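Local coordinates for estrogen receptor (Crassostrea gigas, PDB 4N1Y), which is a nuclear receptor of the estrogen receptor family, probably driving transcription constitutively after its ligand-operated allosteric switch decayed during evolution, at residues T9-L14 with H136-L141; N15-P20 with I53-N58; M116-E121 with G202-A207; A207-L212 with V218-L223. One frame throughout, in Å; residues are numbered along the deposited sequence.

Contact 1 (T9-L14 with H136-L141); sequences TILQAL and HKDELL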
# COMPACT_ATOMS: atom_id res chain seq x y z
N THR B 9 -12.60 3.97 24.77
CA THR B 9 -13.10 5.30 24.46
C THR B 9 -13.05 5.57 22.97
O THR B 9 -13.98 6.14 22.41
CB THR B 9 -12.30 6.37 25.19
OG1 THR B 9 -12.46 6.18 26.60
CG2 THR B 9 -12.83 7.75 24.83
N ILE B 10 -11.97 5.12 22.34
CA ILE B 10 -11.84 5.24 20.89
C ILE B 10 -12.98 4.51 20.19
O ILE B 10 -13.62 5.06 19.28
CB ILE B 10 -10.48 4.67 20.42
CG1 ILE B 10 -9.33 5.56 20.88
CG2 ILE B 10 -10.44 4.54 18.89
CD1 ILE B 10 -7.99 4.93 20.65
N LEU B 11 -13.25 3.28 20.63
CA LEU B 11 -14.26 2.44 19.98
C LEU B 11 -15.67 2.98 20.12
O LEU B 11 -16.46 2.95 19.17
CB LEU B 11 -14.19 1.01 20.50
CG LEU B 11 -13.22 0.14 19.69
CD1 LEU B 11 -13.20 -1.30 20.17
CD2 LEU B 11 -13.52 0.22 18.20
N GLN B 12 -16.01 3.46 21.31
CA GLN B 12 -17.30 4.10 21.49
C GLN B 12 -17.41 5.29 20.57
O GLN B 12 -18.42 5.44 19.89
CB GLN B 12 -17.51 4.50 22.95
CG GLN B 12 -17.70 3.29 23.84
CD GLN B 12 -17.84 3.66 25.31
OE1 GLN B 12 -17.33 4.70 25.74
NE2 GLN B 12 -18.54 2.83 26.07
N ALA B 13 -16.36 6.10 20.50
CA ALA B 13 -16.39 7.29 19.67
C ALA B 13 -16.62 6.91 18.20
O ALA B 13 -17.56 7.39 17.56
CB ALA B 13 -15.09 8.08 19.83
N LEU B 14 -15.76 6.03 17.69
CA LEU B 14 -15.89 5.53 16.33
C LEU B 14 -17.24 4.86 16.06
O LEU B 14 -17.75 4.89 14.94
CB LEU B 14 -14.76 4.54 16.04
CG LEU B 14 -13.35 5.13 16.06
CD1 LEU B 14 -12.36 4.10 15.58
CD2 LEU B 14 -13.23 6.39 15.19
N HIS B 136 -14.39 -8.30 12.56
CA HIS B 136 -15.49 -7.68 13.28
C HIS B 136 -15.67 -6.20 12.88
O HIS B 136 -14.71 -5.58 12.38
CB HIS B 136 -15.22 -7.80 14.78
CG HIS B 136 -16.40 -7.47 15.64
ND1 HIS B 136 -16.68 -6.19 16.06
CD2 HIS B 136 -17.36 -8.27 16.17
CE1 HIS B 136 -17.77 -6.21 16.81
NE2 HIS B 136 -18.20 -7.46 16.89
N LYS B 137 -16.87 -5.65 13.04
CA LYS B 137 -17.12 -4.23 12.73
C LYS B 137 -16.13 -3.32 13.47
O LYS B 137 -15.51 -2.43 12.85
CB LYS B 137 -18.54 -3.81 13.09
CG LYS B 137 -18.88 -2.41 12.62
CD LYS B 137 -20.18 -1.92 13.25
CE LYS B 137 -20.51 -0.48 12.86
NZ LYS B 137 -21.91 -0.13 13.24
N ASP B 138 -15.97 -3.56 14.77
CA ASP B 138 -15.04 -2.79 15.59
C ASP B 138 -13.64 -2.78 15.00
O ASP B 138 -12.94 -1.78 15.09
CB ASP B 138 -14.98 -3.34 17.01
CG ASP B 138 -16.23 -3.06 17.77
OD1 ASP B 138 -17.07 -2.28 17.28
OD2 ASP B 138 -16.37 -3.61 18.88
N GLU B 139 -13.23 -3.90 14.42
CA GLU B 139 -11.93 -3.93 13.79
C GLU B 139 -11.96 -3.06 12.54
O GLU B 139 -11.00 -2.33 12.29
CB GLU B 139 -11.53 -5.36 13.45
CG GLU B 139 -11.57 -6.29 14.66
CD GLU B 139 -11.15 -7.71 14.32
OE1 GLU B 139 -12.05 -8.53 14.04
OE2 GLU B 139 -9.93 -8.01 14.32
N LEU B 140 -13.06 -3.09 11.79
CA LEU B 140 -13.13 -2.26 10.59
C LEU B 140 -13.11 -0.77 10.92
O LEU B 140 -12.38 0.01 10.28
CB LEU B 140 -14.38 -2.57 9.77
CG LEU B 140 -14.43 -1.53 8.62
CD1 LEU B 140 -13.77 -2.01 7.32
CD2 LEU B 140 -15.84 -1.00 8.38
N LEU B 141 -13.90 -0.38 11.91
CA LEU B 141 -13.90 0.99 12.41
C LEU B 141 -12.46 1.45 12.71
O LEU B 141 -12.05 2.54 12.33
CB LEU B 141 -14.78 1.10 13.65
CG LEU B 141 -16.27 0.92 13.33
CD1 LEU B 141 -17.15 1.08 14.54
CD2 LEU B 141 -16.67 1.89 12.27
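Leu11 and Leu14, one turn apart on helix 7-15, meet Asp138 and Leu141 on the first turns of helix 137-149. The Leu11 and Asp138 side chains cross at about a right angle: CD2 of Leu11 rests 3.7 Å from the carbonyl O of Asp138, and both Leu11 methyls lie against Asp138 CB, CD2 the nearer at 4.0 Å. Cutting Leu11 back to an alanine is likely to open a gap over the first turn of helix 137-149 and leave Asp138 CB without its apolar cover. Further along, Leu14 CB and Leu141 CB face each other at 4.2 Å, and each leucine then reaches past to the other's backbone. Leu14 CD1 comes to 3.6 Å from Leu141 O; Leu141 CD1 lies 3.9 Å from Leu14 O, its CG being set anti to the carbonyl carbon (chi1 -68°). In nuclear receptor ligand-binding domains these helices probably correspond to H1 and H8, so the contact lays the first helix against the bundle. Asp138 is anchored at its polar end: OD2 bonds to the hydroxyl of Tyr180 and OD1 to Asn15 ND2. Behind it lies a capping box. His136 ND1 accepts from Asp138 N at 3.0 Å, the donor tilted 20° from the imidazole plane, while Glu139 OE1 takes the N-H of His136 at 2.8 Å on its anti side, the donor 29° out of the carboxylate plane. Outside the box, Tyr180 stacks on the His136 ring, and His181 and His187 bond to the two oxygens of Glu139.

Contact 2 (N15-P20 with I53-N58); sequences NKAALP and INWAKN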
# COMPACT_ATOMS: atom_id res chain seq x y z
N ASN B 15 -17.82 4.24 17.08
CA ASN B 15 -19.09 3.56 16.87
C ASN B 15 -20.29 4.50 16.84
O ASN B 15 -21.24 4.25 16.10
CB ASN B 15 -19.28 2.48 17.93
CG ASN B 15 -18.89 1.12 17.42
OD1 ASN B 15 -19.63 0.47 16.69
ND2 ASN B 15 -17.69 0.69 17.78
N LYS B 16 -20.29 5.57 17.65
CA LYS B 16 -21.42 6.50 17.57
C LYS B 16 -21.20 7.46 16.40
O LYS B 16 -21.96 8.41 16.22
CB LYS B 16 -21.64 7.30 18.88
CG LYS B 16 -20.41 7.59 19.75
CD LYS B 16 -20.78 8.28 21.09
CE LYS B 16 -19.55 8.88 21.82
NZ LYS B 16 -19.01 10.13 21.22
N ALA B 17 -20.21 7.18 15.56
CA ALA B 17 -19.95 8.00 14.40
C ALA B 17 -19.91 7.12 13.17
O ALA B 17 -19.45 7.54 12.10
CB ALA B 17 -18.65 8.76 14.56
N ALA B 18 -20.38 5.88 13.34
CA ALA B 18 -20.41 4.92 12.25
C ALA B 18 -21.21 5.48 11.08
O ALA B 18 -22.33 5.98 11.24
CB ALA B 18 -21.00 3.59 12.71
N LEU B 19 -20.61 5.36 9.91
CA LEU B 19 -21.19 5.80 8.66
C LEU B 19 -22.55 5.13 8.43
O LEU B 19 -22.67 3.92 8.63
CB LEU B 19 -20.23 5.48 7.52
CG LEU B 19 -19.06 6.42 7.25
CD1 LEU B 19 -18.05 6.39 8.39
CD2 LEU B 19 -18.37 6.04 5.95
N PRO B 20 -23.58 5.89 8.03
CA PRO B 20 -24.78 5.10 7.74
C PRO B 20 -24.59 4.47 6.38
O PRO B 20 -23.68 4.89 5.66
CB PRO B 20 -25.88 6.15 7.72
CG PRO B 20 -25.18 7.38 7.18
CD PRO B 20 -23.75 7.32 7.70
N ILE B 53 -15.84 12.79 5.76
CA ILE B 53 -15.39 14.07 6.28
C ILE B 53 -16.00 14.39 7.64
O ILE B 53 -15.31 14.86 8.57
CB ILE B 53 -15.73 15.15 5.27
CG1 ILE B 53 -14.96 14.88 3.98
CG2 ILE B 53 -15.52 16.55 5.86
CD1 ILE B 53 -15.36 15.75 2.83
N ASN B 54 -17.31 14.16 7.77
CA ASN B 54 -18.00 14.41 9.02
C ASN B 54 -17.55 13.39 10.06
O ASN B 54 -17.38 13.68 11.24
CB ASN B 54 -19.52 14.34 8.82
CG ASN B 54 -20.06 15.53 8.04
OD1 ASN B 54 -19.37 16.53 7.85
ND2 ASN B 54 -21.31 15.43 7.60
N TRP B 55 -17.33 12.19 9.56
CA TRP B 55 -16.92 11.08 10.37
C TRP B 55 -15.50 11.26 10.90
O TRP B 55 -15.23 10.99 12.07
CB TRP B 55 -17.01 9.80 9.55
CG TRP B 55 -16.26 8.70 10.13
CD1 TRP B 55 -16.66 7.87 11.12
CD2 TRP B 55 -14.94 8.32 9.79
NE1 TRP B 55 -15.67 6.96 11.41
CE2 TRP B 55 -14.60 7.23 10.60
CE3 TRP B 55 -14.01 8.80 8.86
CZ2 TRP B 55 -13.36 6.59 10.52
CZ3 TRP B 55 -12.77 8.17 8.77
CH2 TRP B 55 -12.46 7.07 9.61
N ALA B 56 -14.61 11.73 10.04
CA ALA B 56 -13.21 11.92 10.41
C ALA B 56 -13.06 12.81 11.64
O ALA B 56 -12.27 12.52 12.55
CB ALA B 56 -12.43 12.51 9.25
N LYS B 57 -13.86 13.87 11.67
CA LYS B 57 -13.76 14.85 12.74
C LYS B 57 -14.12 14.19 14.08
O LYS B 57 -13.82 14.72 15.16
CB LYS B 57 -14.64 16.05 12.42
CG LYS B 57 -14.20 16.69 11.11
CD LYS B 57 -15.00 17.91 10.72
CE LYS B 57 -14.46 18.48 9.41
NZ LYS B 57 -15.25 19.62 8.90
N ASN B 58 -14.71 13.01 14.00
CA ASN B 58 -15.05 12.26 15.20
C ASN B 58 -13.93 11.33 15.62
O ASN B 58 -13.95 10.81 16.73
CB ASN B 58 -16.32 11.43 15.00
CG ASN B 58 -17.56 12.28 14.94
OD1 ASN B 58 -17.66 13.21 14.15
ND2 ASN B 58 -18.52 11.97 15.80
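Ala17 and Leu19 pack on Trp55 in an apolar contact that lays the loop leaving helix 7-15 over the C-terminal part of helix 34-56. Trp55 is the residue whose side chain receives that loop; in the ligand-binding-domain fold, helices 7-15 and 34-56 probably correspond to H1 and H3. Trp55 is turned with CG anti to its backbone nitrogen (chi1 163°), which swings the ring out from its helix and presents both a face and an edge to the loop. Leu19 takes the face. Its CD1 forms a CH-pi contact with the five-membered ring, 3.6 Å from the centroid and 23° off the normal, offset toward the rim; the two side chains cross obliquely, and CD1 touches CG and CD1 of Trp55 about equally, while the rest of the leucine hangs further back. Ala17 takes the edge instead, with its carbonyl O near the ring plane and 3.0 Å from Trp55 CD1. The same oxygen is 3.9 Å from Trp55 NE1, so it lies against a carbon corner of the indole and not at its N-H. The methyl group of Ala17 meets the ring more loosely, CB to CD1 of Trp55 being 4.1 Å, and also packs against Asn58, with Ala17 CB and Asn58 CB 3.6 Å apart. Around this contact, Leu19 also leans on Leu52 of helix 34-56 and on Asn85 of helix 67-89, Trp55 touches Gln144 of helix 137-149, and Ala18 packs on Lys137 of that same helix.

Contact 3 (M116-E121 with G202-A207); sequences MTEIFE and GERGIA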
# COMPACT_ATOMS: atom_id res chain seq x y z
N MET B 116 -13.29 -0.91 -14.79
CA MET B 116 -12.61 -0.79 -13.51
C MET B 116 -12.31 -2.17 -12.95
O MET B 116 -12.40 -2.42 -11.74
CB MET B 116 -13.47 -0.03 -12.51
CG MET B 116 -13.79 1.36 -12.96
SD MET B 116 -14.62 2.32 -11.69
CE MET B 116 -13.27 2.55 -10.54
N THR B 117 -12.00 -3.09 -13.85
CA THR B 117 -11.81 -4.46 -13.43
C THR B 117 -10.64 -4.65 -12.47
O THR B 117 -10.82 -5.24 -11.41
CB THR B 117 -11.62 -5.37 -14.64
OG1 THR B 117 -12.86 -5.42 -15.37
CG2 THR B 117 -11.30 -6.74 -14.20
N GLU B 118 -9.47 -4.13 -12.82
CA GLU B 118 -8.26 -4.34 -12.02
C GLU B 118 -8.50 -3.76 -10.64
O GLU B 118 -8.10 -4.35 -9.64
CB GLU B 118 -7.00 -3.76 -12.70
CG GLU B 118 -6.39 -2.44 -12.19
CD GLU B 118 -5.15 -2.01 -13.01
OE1 GLU B 118 -4.68 -2.81 -13.85
OE2 GLU B 118 -4.66 -0.88 -12.82
N ILE B 119 -9.15 -2.60 -10.60
CA ILE B 119 -9.51 -2.01 -9.32
C ILE B 119 -10.44 -2.91 -8.51
O ILE B 119 -10.11 -3.29 -7.39
CB ILE B 119 -10.16 -0.63 -9.50
CG1 ILE B 119 -9.12 0.37 -10.03
CG2 ILE B 119 -10.75 -0.14 -8.18
CD1 ILE B 119 -9.70 1.68 -10.48
N PHE B 120 -11.59 -3.27 -9.07
CA PHE B 120 -12.57 -4.01 -8.27
C PHE B 120 -12.14 -5.44 -7.96
O PHE B 120 -12.53 -6.00 -6.93
CB PHE B 120 -13.93 -4.00 -8.94
CG PHE B 120 -14.57 -2.66 -8.95
CD1 PHE B 120 -14.18 -1.70 -8.03
CD2 PHE B 120 -15.53 -2.34 -9.89
CE1 PHE B 120 -14.76 -0.45 -8.03
CE2 PHE B 120 -16.12 -1.09 -9.90
CZ PHE B 120 -15.73 -0.14 -8.97
N GLU B 121 -11.31 -6.01 -8.83
CA GLU B 121 -10.81 -7.36 -8.58
C GLU B 121 -9.92 -7.41 -7.35
O GLU B 121 -9.94 -8.38 -6.61
CB GLU B 121 -10.05 -7.87 -9.78
CG GLU B 121 -10.86 -8.74 -10.72
CD GLU B 121 -10.01 -9.28 -11.84
OE1 GLU B 121 -8.83 -9.61 -11.59
OE2 GLU B 121 -10.54 -9.45 -12.96
N GLY B 202 -6.61 2.18 -4.14
CA GLY B 202 -6.98 3.57 -4.00
C GLY B 202 -6.31 4.42 -5.06
O GLY B 202 -6.95 5.25 -5.72
N GLU B 203 -5.02 4.19 -5.22
CA GLU B 203 -4.19 4.95 -6.15
C GLU B 203 -4.71 4.81 -7.57
O GLU B 203 -4.85 5.80 -8.31
CB GLU B 203 -2.75 4.45 -6.05
CG GLU B 203 -1.74 5.14 -6.93
CD GLU B 203 -1.23 6.42 -6.31
OE1 GLU B 203 -1.67 6.76 -5.20
OE2 GLU B 203 -0.35 7.06 -6.92
N ARG B 204 -5.00 3.57 -7.94
CA ARG B 204 -5.55 3.31 -9.25
C ARG B 204 -6.94 3.91 -9.36
O ARG B 204 -7.31 4.43 -10.41
CB ARG B 204 -5.58 1.81 -9.51
CG ARG B 204 -4.19 1.25 -9.62
CD ARG B 204 -4.21 -0.25 -9.67
NE ARG B 204 -2.90 -0.77 -10.01
CZ ARG B 204 -2.56 -2.04 -9.91
NH1 ARG B 204 -3.44 -2.93 -9.47
NH2 ARG B 204 -1.33 -2.43 -10.24
N GLY B 205 -7.69 3.84 -8.27
CA GLY B 205 -9.01 4.44 -8.21
C GLY B 205 -8.98 5.91 -8.56
O GLY B 205 -9.68 6.37 -9.46
N ILE B 206 -8.13 6.65 -7.86
CA ILE B 206 -8.03 8.09 -8.07
C ILE B 206 -7.57 8.40 -9.49
O ILE B 206 -8.16 9.25 -10.14
CB ILE B 206 -7.08 8.73 -7.04
CG1 ILE B 206 -7.79 8.82 -5.68
CG2 ILE B 206 -6.61 10.11 -7.51
CD1 ILE B 206 -6.88 9.10 -4.54
N ALA B 207 -6.57 7.67 -9.98
CA ALA B 207 -6.09 7.87 -11.34
C ALA B 207 -7.21 7.68 -12.34
O ALA B 207 -7.35 8.46 -13.29
CB ALA B 207 -4.95 6.94 -11.66
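Glu118 and Ile119 join the start of helix 117-132 to Arg204 and Gly205 of helix 187-215, a roughly antiparallel helix pair of the ligand-binding-domain bundle, probably matching H7 and H10/11. The axes of the two short segments approach to 9.5 Å at an angle of 147°. Ile119 supplies the apolar half: CD1 lies 3.6 Å from Gly205 CA, where no side chain intervenes, and its CG1 is 3.9 Å from Arg204 CB. Glu118 supplies the charge. Its OE2 comes over one face of the guanidinium, 3.3 Å from Arg204 NE, with the carboxylate and guanidinium planes 38° apart. This is a salt bridge of charges alone, since no N-H points at the oxygen. Arg204 NE instead makes its stronger bridge with Glu203 of the second subunit, an exchange that is reciprocated between the copies. A leucine in place of Arg204 would probably leave Glu118 and that Glu203 of the second subunit without their positive mate and weaken the subunit interface. Beyond the contact, Ile119 continues onto Phe208 of helix 187-215, Ile206 reaches Trp78 and Met79 of helix 67-89, and Glu121 bridges to Arg154 of the second subunit.

Contact 4 (A207-L212 with V218-L223); sequences AFFQRL and VTFCDL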
# COMPACT_ATOMS: atom_id res chain seq x y z
N ALA B 207 -6.57 7.67 -9.98
CA ALA B 207 -6.09 7.87 -11.34
C ALA B 207 -7.21 7.68 -12.34
O ALA B 207 -7.35 8.46 -13.29
CB ALA B 207 -4.95 6.94 -11.66
N PHE B 208 -8.01 6.64 -12.14
CA PHE B 208 -9.14 6.38 -13.04
C PHE B 208 -10.16 7.52 -13.01
O PHE B 208 -10.63 7.97 -14.05
CB PHE B 208 -9.81 5.05 -12.70
CG PHE B 208 -10.99 4.72 -13.58
CD1 PHE B 208 -10.80 4.16 -14.83
CD2 PHE B 208 -12.28 4.92 -13.12
CE1 PHE B 208 -11.88 3.85 -15.64
CE2 PHE B 208 -13.36 4.61 -13.92
CZ PHE B 208 -13.16 4.07 -15.18
N PHE B 209 -10.50 7.98 -11.81
CA PHE B 209 -11.49 9.04 -11.67
C PHE B 209 -10.97 10.35 -12.27
O PHE B 209 -11.75 11.14 -12.82
CB PHE B 209 -11.87 9.21 -10.21
CG PHE B 209 -13.00 8.33 -9.78
CD1 PHE B 209 -12.89 6.95 -9.84
CD2 PHE B 209 -14.19 8.87 -9.32
CE1 PHE B 209 -13.92 6.14 -9.46
CE2 PHE B 209 -15.23 8.06 -8.93
CZ PHE B 209 -15.10 6.69 -9.00
N GLN B 210 -9.66 10.57 -12.20
CA GLN B 210 -9.09 11.76 -12.80
C GLN B 210 -9.30 11.73 -14.31
O GLN B 210 -9.60 12.76 -14.92
CB GLN B 210 -7.59 11.87 -12.49
CG GLN B 210 -7.26 12.17 -11.04
CD GLN B 210 -5.76 12.21 -10.78
OE1 GLN B 210 -5.02 11.36 -11.27
NE2 GLN B 210 -5.31 13.20 -10.02
N ARG B 211 -9.19 10.55 -14.91
CA ARG B 211 -9.34 10.43 -16.36
C ARG B 211 -10.81 10.45 -16.76
O ARG B 211 -11.16 10.83 -17.87
CB ARG B 211 -8.67 9.16 -16.88
CG ARG B 211 -7.16 9.24 -17.04
CD ARG B 211 -6.62 7.93 -17.56
NE ARG B 211 -7.32 6.79 -17.00
CZ ARG B 211 -7.14 5.53 -17.40
NH1 ARG B 211 -6.27 5.26 -18.37
NH2 ARG B 211 -7.81 4.54 -16.80
N LEU B 212 -11.67 10.01 -15.85
CA LEU B 212 -13.11 10.17 -16.01
C LEU B 212 -13.46 11.63 -16.03
O LEU B 212 -14.24 12.09 -16.88
CB LEU B 212 -13.87 9.48 -14.87
CG LEU B 212 -14.53 8.15 -15.22
CD1 LEU B 212 -15.48 7.78 -14.11
CD2 LEU B 212 -15.22 8.22 -16.56
N VAL B 218 -18.80 11.91 -17.88
CA VAL B 218 -19.31 11.57 -16.58
C VAL B 218 -19.26 12.87 -15.81
O VAL B 218 -18.26 13.59 -15.85
CB VAL B 218 -18.47 10.46 -15.90
CG1 VAL B 218 -18.67 10.46 -14.39
CG2 VAL B 218 -18.78 9.11 -16.52
N THR B 219 -20.35 13.19 -15.14
CA THR B 219 -20.41 14.46 -14.46
C THR B 219 -20.03 14.35 -13.00
O THR B 219 -20.53 13.50 -12.27
CB THR B 219 -21.81 15.05 -14.61
OG1 THR B 219 -22.72 14.30 -13.80
CG2 THR B 219 -22.25 14.93 -16.07
N PHE B 220 -19.10 15.19 -12.58
CA PHE B 220 -18.66 15.21 -11.18
C PHE B 220 -19.15 16.45 -10.49
O PHE B 220 -19.07 17.53 -11.07
CB PHE B 220 -17.13 15.20 -11.07
CG PHE B 220 -16.48 13.93 -11.52
CD1 PHE B 220 -15.83 13.12 -10.61
CD2 PHE B 220 -16.47 13.58 -12.86
CE1 PHE B 220 -15.20 11.95 -11.02
CE2 PHE B 220 -15.85 12.41 -13.28
CZ PHE B 220 -15.21 11.60 -12.36
N CYS B 221 -19.62 16.36 -9.25
CA CYS B 221 -19.81 17.61 -8.52
C CYS B 221 -18.46 18.02 -8.01
O CYS B 221 -17.49 17.24 -8.06
CB CYS B 221 -20.84 17.55 -7.38
SG CYS B 221 -22.55 17.85 -7.88
N ASP B 222 -18.47 19.20 -7.41
CA ASP B 222 -17.28 19.95 -7.11
C ASP B 222 -16.51 19.37 -5.94
O ASP B 222 -15.28 19.45 -5.93
CB ASP B 222 -17.65 21.39 -6.87
CG ASP B 222 -18.34 22.01 -8.06
OD1 ASP B 222 -17.82 21.86 -9.18
OD2 ASP B 222 -19.41 22.63 -7.91
N LEU B 223 -17.20 18.75 -5.00
CA LEU B 223 -16.51 18.10 -3.90
C LEU B 223 -15.56 17.02 -4.39
O LEU B 223 -14.37 17.04 -4.08
CB LEU B 223 -17.49 17.49 -2.91
CG LEU B 223 -16.79 16.76 -1.76
CD1 LEU B 223 -16.02 17.70 -0.85
CD2 LEU B 223 -17.77 15.91 -0.95
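Leu212, Val218, Phe209 and Phe220 form a buried hydrophobic contact in which the chain, having left helix 187-215, folds back along its last turns. The aliphatic part pairs Leu212 with Val218, the two residues at which the backbones come nearest. Leu212 CD2 lies 3.7 Å from Val218 CG2, and its CD1 faces Val218 CG1 at a looser 4.2 Å, so the two forks meet branch to branch. Val218 manages this with CG1 anti to its backbone nitrogen (chi1 159°) and CG2 beside it. The aromatic part is carried by Phe220, whose ring is directed back toward the helix. Its outer rim does the touching: CZ is 3.5 Å from Leu212 CB, which sits at the ring edge near its plane, and CE1 is 3.7 Å from Phe209 CD2. Backbone atoms complete the seat of the ring, because Phe220 CZ also lies 3.5 Å from Phe209 O and Phe220 CE2 is 3.7 Å from Leu212 C. Across the two segments these are all van der Waals contacts. In the nuclear receptor fold the segment 218-223 leads into the last helix, which probably corresponds to the activation helix H12, so the contact lies at the turn between it and H10/11. Phe209 and Phe220 both pack on Leu228 of helix 222-229, whereas on the side of helix 34-56 Thr219 N bonds to Asn39 OD1, Val218 touches the same asparagine, and Cys221 lies on Lys43 and Glu46.

The four contacts fall into two pairs. Contacts 1 and 2 have centres 11 Å apart and are coupled through Asn15, the last residue of helix 7-15: its ND2 probably hydrogen-bonds to Asp138 and is packed by Leu141 CD1 at 3.3 Å. Contacts 3 and 4, centres 13 Å apart, share Ala207 and helix 187-215, and Met116 joins them, its CE lying 3.8 Å from Phe209 CE1. Between the pairs, contacts 1 and 3 sit on opposite sides of the chain's centre, about 27 Å between centres. The pairs do touch where Ile53 CD1 of contact 2 lies 4.2 Å from Leu223 CD1 of contact 4, bringing helix 34-56 against the putative activation helix, though those contacts' centres are 24 Å apart.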